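Local coordinates for tailspike protein (Acinetobacter phage vB_ApiP_P1, PDB 6E1R) that probably recognises and degrades the capsular polysaccharide of its Acinetobacter host as a trimeric phage tailspike, this chain being the part that follows the N-terminal region, at residues F328-F334 with Y355-E361; V382-S388 with F413-R418; I318-S324 with I347-M352; E268-Y272 with K294-S298. All blocks are in the same frame, centred on the assembly; numbering follows the deposited sequence.

Interaction 1 (F328-F334 with Y355-E361)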
loop_
_atom_site.group_PDB
_atom_site.type_symbol
_atom_site.label_atom_id
_atom_site.label_comp_id
_atom_site.label_asym_id
_atom_site.label_seq_id
_atom_site.Cartn_x
_atom_site.Cartn_y
_atom_site.Cartn_z
ATOM N N PHE A 328 -7.168 -20.188 6.379
ATOM C CA PHE A 328 -5.914 -19.720 6.952
ATOM C C PHE A 328 -5.531 -18.393 6.321
ATOM O O PHE A 328 -6.046 -18.009 5.268
ATOM C CB PHE A 328 -4.788 -20.743 6.751
ATOM C CG PHE A 328 -4.451 -21.002 5.309
ATOM C CD1 PHE A 328 -3.447 -20.283 4.676
ATOM C CD2 PHE A 328 -5.134 -21.966 4.586
ATOM C CE1 PHE A 328 -3.136 -20.519 3.351
ATOM C CE2 PHE A 328 -4.826 -22.208 3.259
ATOM C CZ PHE A 328 -3.825 -21.484 2.642
ATOM N N VAL A 329 -4.611 -17.702 6.984
ATOM C CA VAL A 329 -3.987 -16.503 6.435
ATOM C C VAL A 329 -2.847 -16.965 5.536
ATOM O O VAL A 329 -1.964 -17.705 5.992
ATOM C CB VAL A 329 -3.489 -15.569 7.548
ATOM C CG1 VAL A 329 -2.804 -14.348 6.955
ATOM C CG2 VAL A 329 -4.643 -15.154 8.449
ATOM N N PRO A 330 -2.835 -16.596 4.258
ATOM C CA PRO A 330 -1.732 -17.019 3.386
ATOM C C PRO A 330 -0.481 -16.185 3.597
ATOM O O PRO A 330 0.639 -16.686 3.457
ATOM C CB PRO A 330 -2.309 -16.828 1.978
ATOM C CG PRO A 330 -3.292 -15.719 2.138
ATOM C CD PRO A 330 -3.891 -15.890 3.512
ATOM N N LEU A 331 -0.661 -14.908 3.932
ATOM C CA LEU A 331 0.451 -13.976 4.009
ATOM C C LEU A 331 0.182 -12.919 5.069
ATOM O O LEU A 331 -0.925 -12.379 5.150
ATOM C CB LEU A 331 0.695 -13.301 2.655
ATOM C CG LEU A 331 1.665 -12.120 2.655
ATOM C CD1 LEU A 331 3.054 -12.578 3.059
ATOM C CD2 LEU A 331 1.690 -11.444 1.292
ATOM N N ILE A 332 1.199 -12.631 5.874
ATOM C CA ILE A 332 1.208 -11.480 6.767
ATOM C C ILE A 332 2.388 -10.616 6.348
ATOM O O ILE A 332 3.549 -11.000 6.546
ATOM C CB ILE A 332 1.309 -11.882 8.243
ATOM C CG1 ILE A 332 0.079 -12.693 8.658
ATOM C CG2 ILE A 332 1.454 -10.646 9.120
ATOM C CD1 ILE A 332 0.083 -13.104 10.115
ATOM N N LYS A 333 2.101 -9.455 5.764
ATOM C CA LYS A 333 3.126 -8.584 5.208
ATOM C C LYS A 333 3.349 -7.390 6.125
ATOM O O LYS A 333 2.397 -6.688 6.481
ATOM C CB LYS A 333 2.744 -8.106 3.806
ATOM C CG LYS A 333 3.824 -7.264 3.144
ATOM C CD LYS A 333 3.489 -6.943 1.697
ATOM C CE LYS A 333 4.642 -6.214 1.019
ATOM N NZ LYS A 333 4.335 -5.862 -0.395
ATOM N N PHE A 334 4.603 -7.169 6.501
ATOM C CA PHE A 334 5.023 -5.985 7.247
ATOM C C PHE A 334 5.787 -5.106 6.260
ATOM O O PHE A 334 6.999 -5.248 6.088
ATOM C CB PHE A 334 5.879 -6.368 8.449
ATOM C CG PHE A 334 5.149 -7.180 9.481
ATOM C CD1 PHE A 334 4.400 -6.562 10.467
ATOM C CD2 PHE A 334 5.212 -8.563 9.463
ATOM C CE1 PHE A 334 3.728 -7.310 11.415
ATOM C CE2 PHE A 334 4.540 -9.314 10.409
ATOM C CZ PHE A 334 3.799 -8.688 11.385
ATOM N N TYR A 355 1.563 -22.276 7.433
ATOM C CA TYR A 355 0.887 -21.008 7.209
ATOM C C TYR A 355 0.675 -20.262 8.521
ATOM O O TYR A 355 0.473 -20.885 9.568
ATOM C CB TYR A 355 -0.464 -21.233 6.520
ATOM C CG TYR A 355 -0.370 -22.167 5.341
ATOM C CD1 TYR A 355 0.370 -21.823 4.217
ATOM C CD2 TYR A 355 -1.006 -23.402 5.355
ATOM C CE1 TYR A 355 0.467 -22.678 3.136
ATOM C CE2 TYR A 355 -0.914 -24.264 4.279
ATOM C CZ TYR A 355 -0.176 -23.897 3.172
ATOM O OH TYR A 355 -0.083 -24.750 2.097
ATOM N N PRO A 356 0.722 -18.916 8.501
ATOM C CA PRO A 356 0.964 -18.074 7.323
ATOM C C PRO A 356 2.437 -17.893 6.963
ATOM O O PRO A 356 3.317 -18.150 7.786
ATOM C CB PRO A 356 0.362 -16.730 7.736
ATOM C CG PRO A 356 0.546 -16.691 9.207
ATOM C CD PRO A 356 0.339 -18.109 9.674
ATOM N N LYS A 357 2.691 -17.449 5.737
ATOM C CA LYS A 357 4.009 -16.979 5.350
ATOM C C LYS A 357 4.148 -15.503 5.703
ATOM O O LYS A 357 3.160 -14.789 5.887
ATOM C CB LYS A 357 4.250 -17.189 3.853
ATOM C CG LYS A 357 3.987 -18.605 3.364
ATOM C CD LYS A 357 4.860 -19.617 4.085
ATOM C CE LYS A 357 4.692 -21.010 3.498
ATOM N NZ LYS A 357 5.411 -22.039 4.299
ATOM N N TYR A 358 5.393 -15.046 5.791
ATOM C CA TYR A 358 5.681 -13.691 6.237
ATOM C C TYR A 358 6.539 -12.961 5.216
ATOM O O TYR A 358 7.432 -13.551 4.602
ATOM C CB TYR A 358 6.380 -13.698 7.601
ATOM C CG TYR A 358 5.495 -14.180 8.726
ATOM C CD1 TYR A 358 5.339 -15.536 8.983
ATOM C CD2 TYR A 358 4.808 -13.277 9.527
ATOM C CE1 TYR A 358 4.526 -15.979 10.010
ATOM C CE2 TYR A 358 3.995 -13.712 10.555
ATOM C CZ TYR A 358 3.858 -15.062 10.793
ATOM O OH TYR A 358 3.047 -15.495 11.817
ATOM N N ILE A 359 6.256 -11.674 5.043
ATOM C CA ILE A 359 7.075 -10.777 4.240
ATOM C C ILE A 359 7.465 -9.596 5.118
ATOM O O ILE A 359 6.593 -8.905 5.660
ATOM C CB ILE A 359 6.346 -10.303 2.974
ATOM C CG1 ILE A 359 6.249 -11.443 1.957
ATOM C CG2 ILE A 359 7.056 -9.104 2.365
ATOM C CD1 ILE A 359 5.567 -11.053 0.664
ATOM N N PHE A 360 8.766 -9.374 5.262
ATOM C CA PHE A 360 9.309 -8.216 5.966
ATOM C C PHE A 360 10.029 -7.372 4.922
ATOM O O PHE A 360 11.133 -7.712 4.487
ATOM C CB PHE A 360 10.239 -8.640 7.099
ATOM C CG PHE A 360 9.533 -9.299 8.249
ATOM C CD1 PHE A 360 9.216 -10.647 8.209
ATOM C CD2 PHE A 360 9.195 -8.569 9.378
ATOM C CE1 PHE A 360 8.566 -11.254 9.269
ATOM C CE2 PHE A 360 8.547 -9.169 10.443
ATOM C CZ PHE A 360 8.233 -10.514 10.387
ATOM N N GLU A 361 9.395 -6.275 4.520
ATOM C CA GLU A 361 9.857 -5.445 3.412
ATOM C C GLU A 361 10.281 -4.087 3.960
ATOM O O GLU A 361 9.437 -3.243 4.276
ATOM C CB GLU A 361 8.760 -5.313 2.363
ATOM C CG GLU A 361 9.197 -4.673 1.063
ATOM C CD GLU A 361 8.045 -4.527 0.092
ATOM O OE1 GLU A 361 7.685 -5.528 -0.563
ATOM O OE2 GLU A 361 7.484 -3.417 0.001
HETATM O O HOH W 1 5.990 -5.599 -2.936
#
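Phe328 and Tyr355 lay their rings face to face, centroids 4.3 Å apart and planes 19° from parallel, just ahead of two strands that run side by side as successive rungs of a parallel beta-helix. Phe328 CG stands between its own backbone N and carbonyl carbon (chi1 63°), which swings the ring over Tyr355. Farther along, Phe334 and Phe360 lie side by side and point the same way, their planes nearly parallel but slid apart so that they barely overlap: Phe334 CD2 sits 3.5 Å from Phe360 CE2, over the rim of that ring. Tyr358 CD2 comes to the edge of Phe334, while Ile332 CD1 reaches Pro356 CG at 3.7 Å. On the other face Leu331 CD1 crosses to Ile359 CG1, 3.6 Å away. Backbone bonds such as Phe334 N to Ile359 O, 2.8 Å, tie the rungs together. Lys333 NZ makes a long salt bridge to Glu361 OE1 at 3.4 Å, with a water bonded to both. The stronger partner of Lys333 is Glu361 of the second subunit, while Glu361 of this chain pairs with Lys333 of the third subunit. One face is thus aromatic and aliphatic; that of Leu331, Lys333 and Ile359 adds charges linking the three chains.

Interaction 2 (V382-S388 with F413-R418)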
loop_
_atom_site.group_PDB
_atom_site.type_symbol
_atom_site.label_atom_id
_atom_site.label_comp_id
_atom_site.label_asym_id
_atom_site.label_seq_id
_atom_site.Cartn_x
_atom_site.Cartn_y
_atom_site.Cartn_z
ATOM N N VAL A 382 12.854 -20.365 8.232
ATOM C CA VAL A 382 12.919 -19.732 6.921
ATOM C C VAL A 382 11.847 -20.273 5.985
ATOM O O VAL A 382 11.480 -19.601 5.012
ATOM C CB VAL A 382 14.329 -19.914 6.326
ATOM C CG1 VAL A 382 14.506 -19.070 5.070
ATOM C CG2 VAL A 382 15.385 -19.562 7.363
ATOM N N ALA A 383 11.309 -21.464 6.265
ATOM C CA ALA A 383 10.215 -21.989 5.457
ATOM C C ALA A 383 8.959 -21.136 5.568
ATOM O O ALA A 383 8.073 -21.241 4.712
ATOM C CB ALA A 383 9.904 -23.430 5.862
ATOM N N LEU A 384 8.861 -20.300 6.599
ATOM C CA LEU A 384 7.738 -19.391 6.773
ATOM C C LEU A 384 8.019 -18.001 6.223
ATOM O O LEU A 384 7.133 -17.141 6.270
ATOM C CB LEU A 384 7.367 -19.287 8.255
ATOM C CG LEU A 384 7.030 -20.594 8.971
ATOM C CD1 LEU A 384 6.728 -20.330 10.437
ATOM C CD2 LEU A 384 5.867 -21.294 8.293
ATOM N N ILE A 385 9.219 -17.758 5.708
ATOM C CA ILE A 385 9.618 -16.447 5.214
ATOM C C ILE A 385 9.376 -16.447 3.710
ATOM O O ILE A 385 10.132 -17.054 2.945
ATOM C CB ILE A 385 11.075 -16.129 5.555
ATOM C CG1 ILE A 385 11.286 -16.153 7.070
ATOM C CG2 ILE A 385 11.472 -14.777 4.981
ATOM C CD1 ILE A 385 10.354 -15.239 7.832
ATOM N N GLU A 386 8.310 -15.767 3.280
ATOM C CA GLU A 386 8.057 -15.638 1.850
ATOM C C GLU A 386 9.033 -14.668 1.197
ATOM O O GLU A 386 9.422 -14.870 0.040
ATOM C CB GLU A 386 6.616 -15.187 1.606
ATOM C CG GLU A 386 6.204 -15.184 0.142
ATOM C CD GLU A 386 6.177 -16.575 -0.464
ATOM O OE1 GLU A 386 5.916 -17.544 0.279
ATOM O OE2 GLU A 386 6.421 -16.698 -1.683
ATOM N N ASN A 387 9.439 -13.624 1.914
ATOM C CA ASN A 387 10.434 -12.681 1.421
ATOM C C ASN A 387 10.909 -11.813 2.577
ATOM O O ASN A 387 10.139 -11.500 3.489
ATOM C CB ASN A 387 9.875 -11.809 0.290
ATOM C CG ASN A 387 10.959 -11.282 -0.626
ATOM O OD1 ASN A 387 11.229 -10.083 -0.655
ATOM N ND2 ASN A 387 11.595 -12.178 -1.371
ATOM N N SER A 388 12.186 -11.432 2.524
ATOM C CA SER A 388 12.791 -10.590 3.558
ATOM C C SER A 388 13.854 -9.735 2.874
ATOM O O SER A 388 14.976 -10.198 2.657
ATOM C CB SER A 388 13.383 -11.433 4.678
ATOM O OG SER A 388 14.265 -10.668 5.482
ATOM N N PHE A 413 19.084 -15.731 4.166
ATOM C CA PHE A 413 18.268 -15.976 2.986
ATOM C C PHE A 413 17.161 -14.936 2.883
ATOM O O PHE A 413 16.533 -14.581 3.884
ATOM C CB PHE A 413 17.663 -17.380 3.027
ATOM C CG PHE A 413 18.680 -18.473 3.186
ATOM C CD1 PHE A 413 19.365 -18.966 2.087
ATOM C CD2 PHE A 413 18.957 -19.003 4.435
ATOM C CE1 PHE A 413 20.305 -19.966 2.232
ATOM C CE2 PHE A 413 19.895 -20.006 4.586
ATOM C CZ PHE A 413 20.570 -20.488 3.484
ATOM N N ASN A 414 16.927 -14.447 1.662
ATOM C CA ASN A 414 15.803 -13.543 1.442
ATOM C C ASN A 414 14.477 -14.287 1.503
ATOM O O ASN A 414 13.467 -13.719 1.933
ATOM C CB ASN A 414 15.945 -12.832 0.097
ATOM C CG ASN A 414 17.163 -11.937 0.036
ATOM O OD1 ASN A 414 18.205 -12.322 -0.492
ATOM N ND2 ASN A 414 17.040 -10.733 0.583
ATOM N N ALA A 415 14.464 -15.549 1.086
ATOM C CA ALA A 415 13.252 -16.355 1.071
ATOM C C ALA A 415 13.655 -17.820 1.120
ATOM O O ALA A 415 14.830 -18.167 0.980
ATOM C CB ALA A 415 12.398 -16.061 -0.165
ATOM N N ASP A 416 12.659 -18.682 1.322
ATOM C CA ASP A 416 12.935 -20.113 1.362
ATOM C C ASP A 416 13.188 -20.661 -0.037
ATOM O O ASP A 416 14.172 -21.373 -0.266
ATOM C CB ASP A 416 11.778 -20.855 2.030
ATOM C CG ASP A 416 11.993 -22.355 2.067
ATOM O OD1 ASP A 416 12.992 -22.797 2.673
ATOM O OD2 ASP A 416 11.165 -23.090 1.489
ATOM N N SER A 417 12.318 -20.331 -0.990
ATOM C CA SER A 417 12.430 -20.888 -2.328
ATOM C C SER A 417 11.783 -19.953 -3.340
ATOM O O SER A 417 10.848 -19.211 -3.022
ATOM C CB SER A 417 11.793 -22.281 -2.420
ATOM O OG SER A 417 10.392 -22.225 -2.219
ATOM N N ARG A 418 12.300 -20.003 -4.565
ATOM C CA ARG A 418 11.747 -19.290 -5.705
ATOM C C ARG A 418 11.928 -20.155 -6.942
ATOM O O ARG A 418 12.973 -20.788 -7.112
ATOM C CB ARG A 418 12.432 -17.934 -5.919
ATOM C CG ARG A 418 11.991 -16.826 -4.981
ATOM C CD ARG A 418 10.521 -16.485 -5.163
ATOM N NE ARG A 418 10.162 -15.256 -4.462
ATOM C CZ ARG A 418 9.874 -15.187 -3.166
ATOM N NH1 ARG A 418 9.900 -16.282 -2.418
ATOM N NH2 ARG A 418 9.559 -14.022 -2.618
#
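Phe413 opens 413-418 by setting CB 4.1 Å from Val382 CG1, the two side chains crossing at about a right angle, where the last rungs of the parallel beta-helix give way to strands shared between subunits. Asn414 follows. Its ND2 donates to Ser388 O at 3.0 Å, with the oxygen tilted somewhat from the amide plane, while OD1 is taken by Arg405 and by the backbone N of Asn419 of the third subunit. The methyl group of Ala415 lies beside the carbonyl oxygen of Glu386. At Asp416 the chain rounds a corner; its N makes a weak bond to Ile385 O, and its CB rests against the carbonyl of Val382. Ser417 brings its OG to Arg405 of the second subunit, and with Ala415 and Arg418 it pairs in a parallel ladder with a strand of the third. Arg418 then bends at chi2 (-63°) and comes back to 382-388. Its end-on grip places NH1 2.9 Å and NH2 2.8 Å from the single oxygen Glu386 O, which lies in the guanidinium plane. Glu386 OE2 stands well out of that plane, 3.6 Å from NH1, so charge alone links them. NH1 has a further acceptor in Ser417 O, 3.1 Å away.

Interaction 3 (I318-S324 with I347-M352)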
loop_
_atom_site.group_PDB
_atom_site.type_symbol
_atom_site.label_atom_id
_atom_site.label_comp_id
_atom_site.label_asym_id
_atom_site.label_seq_id
_atom_site.Cartn_x
_atom_site.Cartn_y
_atom_site.Cartn_z
ATOM N N ILE A 318 1.619 -10.754 16.334
ATOM C CA ILE A 318 0.406 -11.323 15.766
ATOM C C ILE A 318 0.467 -12.836 15.928
ATOM O O ILE A 318 1.522 -13.451 15.737
ATOM C CB ILE A 318 0.222 -10.915 14.288
ATOM C CG1 ILE A 318 -1.095 -11.465 13.737
ATOM C CG2 ILE A 318 1.409 -11.370 13.442
ATOM C CD1 ILE A 318 -1.515 -10.839 12.426
ATOM N N LYS A 319 -0.662 -13.432 16.306
ATOM C CA LYS A 319 -0.765 -14.869 16.537
ATOM C C LYS A 319 -2.024 -15.380 15.851
ATOM O O LYS A 319 -3.139 -15.046 16.265
ATOM C CB LYS A 319 -0.792 -15.187 18.032
ATOM C CG LYS A 319 -0.933 -16.667 18.347
ATOM C CD LYS A 319 -0.910 -16.919 19.844
ATOM C CE LYS A 319 -1.026 -18.401 20.157
ATOM N NZ LYS A 319 -0.889 -18.674 21.614
ATOM N N THR A 320 -1.848 -16.186 14.810
ATOM C CA THR A 320 -2.969 -16.738 14.065
ATOM C C THR A 320 -3.407 -18.069 14.663
ATOM O O THR A 320 -2.590 -18.850 15.160
ATOM C CB THR A 320 -2.604 -16.926 12.591
ATOM O OG1 THR A 320 -1.351 -17.616 12.489
ATOM C CG2 THR A 320 -2.500 -15.578 11.890
ATOM N N LEU A 321 -4.712 -18.322 14.606
ATOM C CA LEU A 321 -5.316 -19.524 15.160
ATOM C C LEU A 321 -6.264 -20.136 14.138
ATOM O O LEU A 321 -6.539 -19.556 13.084
ATOM C CB LEU A 321 -6.070 -19.220 16.463
ATOM C CG LEU A 321 -5.237 -18.825 17.682
ATOM C CD1 LEU A 321 -6.126 -18.252 18.770
ATOM C CD2 LEU A 321 -4.479 -20.030 18.201
ATOM N N GLY A 322 -6.776 -21.313 14.467
ATOM C CA GLY A 322 -7.772 -21.982 13.655
ATOM C C GLY A 322 -7.243 -23.272 13.053
ATOM O O GLY A 322 -6.188 -23.793 13.429
ATOM N N ASN A 323 -8.007 -23.786 12.091
ATOM C CA ASN A 323 -7.676 -25.010 11.374
ATOM C C ASN A 323 -7.447 -24.660 9.911
ATOM O O ASN A 323 -8.339 -24.110 9.255
ATOM C CB ASN A 323 -8.797 -26.043 11.518
ATOM C CG ASN A 323 -8.498 -27.339 10.789
ATOM O OD1 ASN A 323 -7.354 -27.616 10.429
ATOM N ND2 ASN A 323 -9.533 -28.144 10.571
ATOM N N SER A 324 -6.252 -24.979 9.402
ATOM C CA SER A 324 -5.901 -24.618 8.032
ATOM C C SER A 324 -6.765 -25.334 7.003
ATOM O O SER A 324 -6.871 -24.861 5.865
ATOM C CB SER A 324 -4.424 -24.915 7.768
ATOM O OG SER A 324 -4.154 -26.302 7.874
ATOM N N ILE A 347 7.758 -12.007 16.504
ATOM C CA ILE A 347 6.785 -11.106 15.888
ATOM C C ILE A 347 5.580 -11.892 15.387
ATOM O O ILE A 347 4.432 -11.595 15.736
ATOM C CB ILE A 347 7.442 -10.293 14.759
ATOM C CG1 ILE A 347 8.546 -9.395 15.321
ATOM C CG2 ILE A 347 6.401 -9.466 14.022
ATOM C CD1 ILE A 347 9.317 -8.641 14.260
ATOM N N GLY A 348 5.824 -12.911 14.570
ATOM C CA GLY A 348 4.746 -13.742 14.077
ATOM C C GLY A 348 4.735 -15.112 14.721
ATOM O O GLY A 348 5.725 -15.846 14.646
ATOM N N LYS A 349 3.623 -15.470 15.356
ATOM C CA LYS A 349 3.458 -16.776 15.979
ATOM C C LYS A 349 2.417 -17.562 15.200
ATOM O O LYS A 349 1.282 -17.103 15.033
ATOM C CB LYS A 349 3.043 -16.644 17.444
ATOM C CG LYS A 349 2.635 -17.962 18.090
ATOM C CD LYS A 349 3.754 -18.993 18.029
ATOM C CE LYS A 349 3.295 -20.333 18.588
ATOM N NZ LYS A 349 4.340 -21.389 18.467
ATOM N N ASN A 350 2.802 -18.744 14.732
ATOM C CA ASN A 350 1.918 -19.621 13.985
ATOM C C ASN A 350 1.481 -20.781 14.865
ATOM O O ASN A 350 2.288 -21.345 15.611
ATOM C CB ASN A 350 2.614 -20.162 12.735
ATOM C CG ASN A 350 2.820 -19.102 11.677
ATOM O OD1 ASN A 350 2.647 -17.911 11.934
ATOM N ND2 ASN A 350 3.198 -19.530 10.476
ATOM N N THR A 351 0.194 -21.118 14.796
ATOM C CA THR A 351 -0.322 -22.328 15.415
ATOM C C THR A 351 -0.667 -23.401 14.396
ATOM O O THR A 351 -0.894 -24.553 14.785
ATOM C CB THR A 351 -1.552 -22.013 16.276
ATOM O OG1 THR A 351 -2.569 -21.412 15.464
ATOM C CG2 THR A 351 -1.166 -21.062 17.397
HETATM N N MSE A 352 -0.721 -23.055 13.114
HETATM C CA MSE A 352 -0.874 -24.029 12.043
HETATM C C MSE A 352 0.484 -24.307 11.415
HETATM O O MSE A 352 1.395 -23.484 11.504
HETATM C CB MSE A 352 -1.832 -23.526 10.965
HETATM C CG MSE A 352 -3.089 -22.846 11.462
HETATM SE SE MSE A 352 -3.838 -21.781 10.010
HETATM C CE MSE A 352 -5.619 -21.460 10.720
HETATM O O HOH W 2 -0.815 -20.281 11.997
HETATM O O HOH W 3 0.662 -15.701 12.800
#
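The amide of Asn350 lies alongside Thr320, both side chains pointing the same way from neighbouring strands of a parallel beta-helix; it is the one flat side-chain group that meets its partner segment here, and no ring takes part. Its rotation is fixed from outside the pair, for Tyr358 OH bonds to OD1 and ND2 donates to the carbonyl oxygen of Pro356. Thr320 OG1, set between its own backbone N and carbonyl carbon (chi1 49°), faces two waters. One, 2.8 Å from OG1, donates to Lys349 O; the other accepts from Met352 N at 3.0 Å. One water thus links Thr320 to strand residue Lys349, and the other links it to the loop that follows. Closer to the strand starts the ladder is regular, with Lys349 N bonded to Ile318 O at 2.9 Å. Lys319 and Lys349 lie side by side on the opposite face from Thr320, their CG atoms 3.8 Å apart. Lys319 runs straight out, whereas Lys349 bends at chi2 (58°) and carries its NZ to a salt bridge with Glu373, so the like charges remain 6.7 Å apart from NZ to NZ. Past the strands, selenomethionine Met352 stretches across the turn at Gly322, SE resting 3.9 Å from Ser324 CB. Thr351 holds the end of the strand just before it: CG2 packs on Leu321 CD2, and OG1 donates a hydrogen bond to Thr320 O, 2.6 Å away.

Interaction 4 (E268-Y272 with K294-S298)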
loop_
_atom_site.group_PDB
_atom_site.type_symbol
_atom_site.label_atom_id
_atom_site.label_comp_id
_atom_site.label_asym_id
_atom_site.label_seq_id
_atom_site.Cartn_x
_atom_site.Cartn_y
_atom_site.Cartn_z
ATOM N N GLU A 268 -8.842 -8.614 18.313
ATOM C CA GLU A 268 -9.211 -10.020 18.253
ATOM C C GLU A 268 -10.445 -10.194 17.381
ATOM O O GLU A 268 -11.408 -9.430 17.496
ATOM C CB GLU A 268 -9.482 -10.585 19.653
ATOM C CG GLU A 268 -9.927 -12.038 19.662
ATOM C CD GLU A 268 -10.168 -12.569 21.062
ATOM O OE1 GLU A 268 -10.335 -11.749 21.989
ATOM O OE2 GLU A 268 -10.190 -13.805 21.236
ATOM N N TRP A 269 -10.406 -11.201 16.511
ATOM C CA TRP A 269 -11.579 -11.601 15.747
ATOM C C TRP A 269 -11.445 -13.072 15.381
ATOM O O TRP A 269 -10.334 -13.603 15.289
ATOM C CB TRP A 269 -11.775 -10.743 14.489
ATOM C CG TRP A 269 -10.852 -11.060 13.350
ATOM C CD1 TRP A 269 -11.076 -11.949 12.339
ATOM C CD2 TRP A 269 -9.578 -10.460 13.081
ATOM N NE1 TRP A 269 -10.013 -11.954 11.469
ATOM C CE2 TRP A 269 -9.081 -11.049 11.901
ATOM C CE3 TRP A 269 -8.807 -9.490 13.728
ATOM C CZ2 TRP A 269 -7.847 -10.699 11.354
ATOM C CZ3 TRP A 269 -7.580 -9.144 13.182
ATOM C CH2 TRP A 269 -7.113 -9.748 12.007
ATOM N N ASP A 270 -12.584 -13.726 15.188
ATOM C CA ASP A 270 -12.615 -15.164 14.950
ATOM C C ASP A 270 -13.421 -15.451 13.684
ATOM O O ASP A 270 -13.608 -14.587 12.818
ATOM C CB ASP A 270 -13.182 -15.892 16.178
ATOM C CG ASP A 270 -14.592 -15.439 16.532
ATOM O OD1 ASP A 270 -15.151 -14.582 15.818
ATOM O OD2 ASP A 270 -15.144 -15.946 17.532
ATOM N N SER A 271 -13.903 -16.691 13.572
ATOM C CA SER A 271 -14.760 -17.145 12.478
ATOM C C SER A 271 -14.085 -17.024 11.115
ATOM O O SER A 271 -14.770 -16.952 10.089
ATOM C CB SER A 271 -16.097 -16.397 12.473
ATOM O OG SER A 271 -16.762 -16.544 13.715
ATOM N N TYR A 272 -12.750 -17.005 11.092
ATOM C CA TYR A 272 -11.978 -16.885 9.854
ATOM C C TYR A 272 -12.339 -15.604 9.103
ATOM O O TYR A 272 -12.498 -15.600 7.881
ATOM C CB TYR A 272 -12.156 -18.119 8.966
ATOM C CG TYR A 272 -11.796 -19.409 9.668
ATOM C CD1 TYR A 272 -12.758 -20.144 10.349
ATOM C CD2 TYR A 272 -10.490 -19.885 9.662
ATOM C CE1 TYR A 272 -12.433 -21.319 10.999
ATOM C CE2 TYR A 272 -10.156 -21.063 10.309
ATOM C CZ TYR A 272 -11.131 -21.775 10.975
ATOM O OH TYR A 272 -10.807 -22.946 11.621
ATOM N N LYS A 294 -4.518 -11.370 18.147
ATOM C CA LYS A 294 -4.834 -12.794 18.210
ATOM C C LYS A 294 -6.105 -13.014 17.403
ATOM O O LYS A 294 -7.174 -12.523 17.780
ATOM C CB LYS A 294 -5.021 -13.270 19.646
ATOM C CG LYS A 294 -5.440 -14.732 19.725
ATOM C CD LYS A 294 -5.997 -15.097 21.086
ATOM C CE LYS A 294 -4.928 -15.058 22.143
ATOM N NZ LYS A 294 -5.436 -15.556 23.455
ATOM N N CYS A 295 -5.998 -13.748 16.300
ATOM C CA CYS A 295 -7.120 -13.873 15.384
ATOM C C CYS A 295 -7.198 -15.277 14.806
ATOM O O CYS A 295 -6.177 -15.882 14.471
ATOM C CB CYS A 295 -7.014 -12.854 14.244
ATOM S SG CYS A 295 -5.556 -13.061 13.195
ATOM N N THR A 296 -8.424 -15.787 14.707
ATOM C CA THR A 296 -8.742 -16.963 13.900
ATOM C C THR A 296 -9.247 -16.410 12.572
ATOM O O THR A 296 -10.431 -16.111 12.413
ATOM C CB THR A 296 -9.780 -17.846 14.584
ATOM O OG1 THR A 296 -9.282 -18.275 15.857
ATOM C CG2 THR A 296 -10.100 -19.064 13.727
ATOM N N ALA A 297 -8.330 -16.240 11.623
ATOM C CA ALA A 297 -8.608 -15.486 10.412
ATOM C C ALA A 297 -8.219 -16.274 9.171
ATOM O O ALA A 297 -7.477 -17.257 9.232
ATOM C CB ALA A 297 -7.865 -14.143 10.413
ATOM N N SER A 298 -8.750 -15.821 8.039
ATOM C CA SER A 298 -8.307 -16.226 6.715
ATOM C C SER A 298 -8.056 -14.959 5.907
ATOM O O SER A 298 -8.320 -13.846 6.372
ATOM C CB SER A 298 -9.324 -17.144 6.022
ATOM O OG SER A 298 -10.571 -16.501 5.850
HETATM O O HOH W 4 -10.234 -16.118 17.579
#
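Cys295 and Trp269 make the main aromatic contact. Cys295 CB stands 3.5 Å above the centre of the six-membered ring, only 6° off its normal, and SG lies over the same ring 4.1 Å from the centroid. The indole is laid against Cys295, its CG between backbone N and carbonyl carbon (chi1 76°); Ala297 CB touches CZ2 at 3.6 Å, and Trp276 stacks on the indole. A second CH-pi contact puts Thr296 CG2 4.0 Å from the centroid of the Tyr272 ring, again over a face.

Three hydrogen bonds cross the pair. Thr296 N bonds to Trp269 O at 3.0 Å, Tyr272 N only weakly to Thr296 O, and Ser298 OG donates to Tyr272 O at 2.9 Å. Charged ends look elsewhere: Glu268 pairs with Lys235, Lys294 with Glu290 and Asp264.

Ser271 and Tyr272 both have positive phi, so strand 267-270 turns a corner beside strand 293-297, as a parallel beta-helix does when its coil passes from one face to the next.

How the interactions relate
Interactions 1 and 2 are buried and reach other subunits, whereas 3 and 4 are only partly buried and face mainly within the chain. Neighbouring strands join 1 to 2, through Tyr358 O to Glu386 N at 2.7 Å, and 4 to 3, through Leu321 N to Cys295 O at 2.8 Å. Interaction 1 lies on a different face of the coil from 3, yet the two alternate along the chain and meet at Asn350. Chemistry follows position: stacked rings and intersubunit salt bridges in 1, an arginine grip at the end of the beta-helix in 2, paired lysine chains and a water-bridged threonine in 3, a cysteine over the face of an indole in 4. Interactions 2 and 4 do not touch, their nearest atoms being about 14 Å apart.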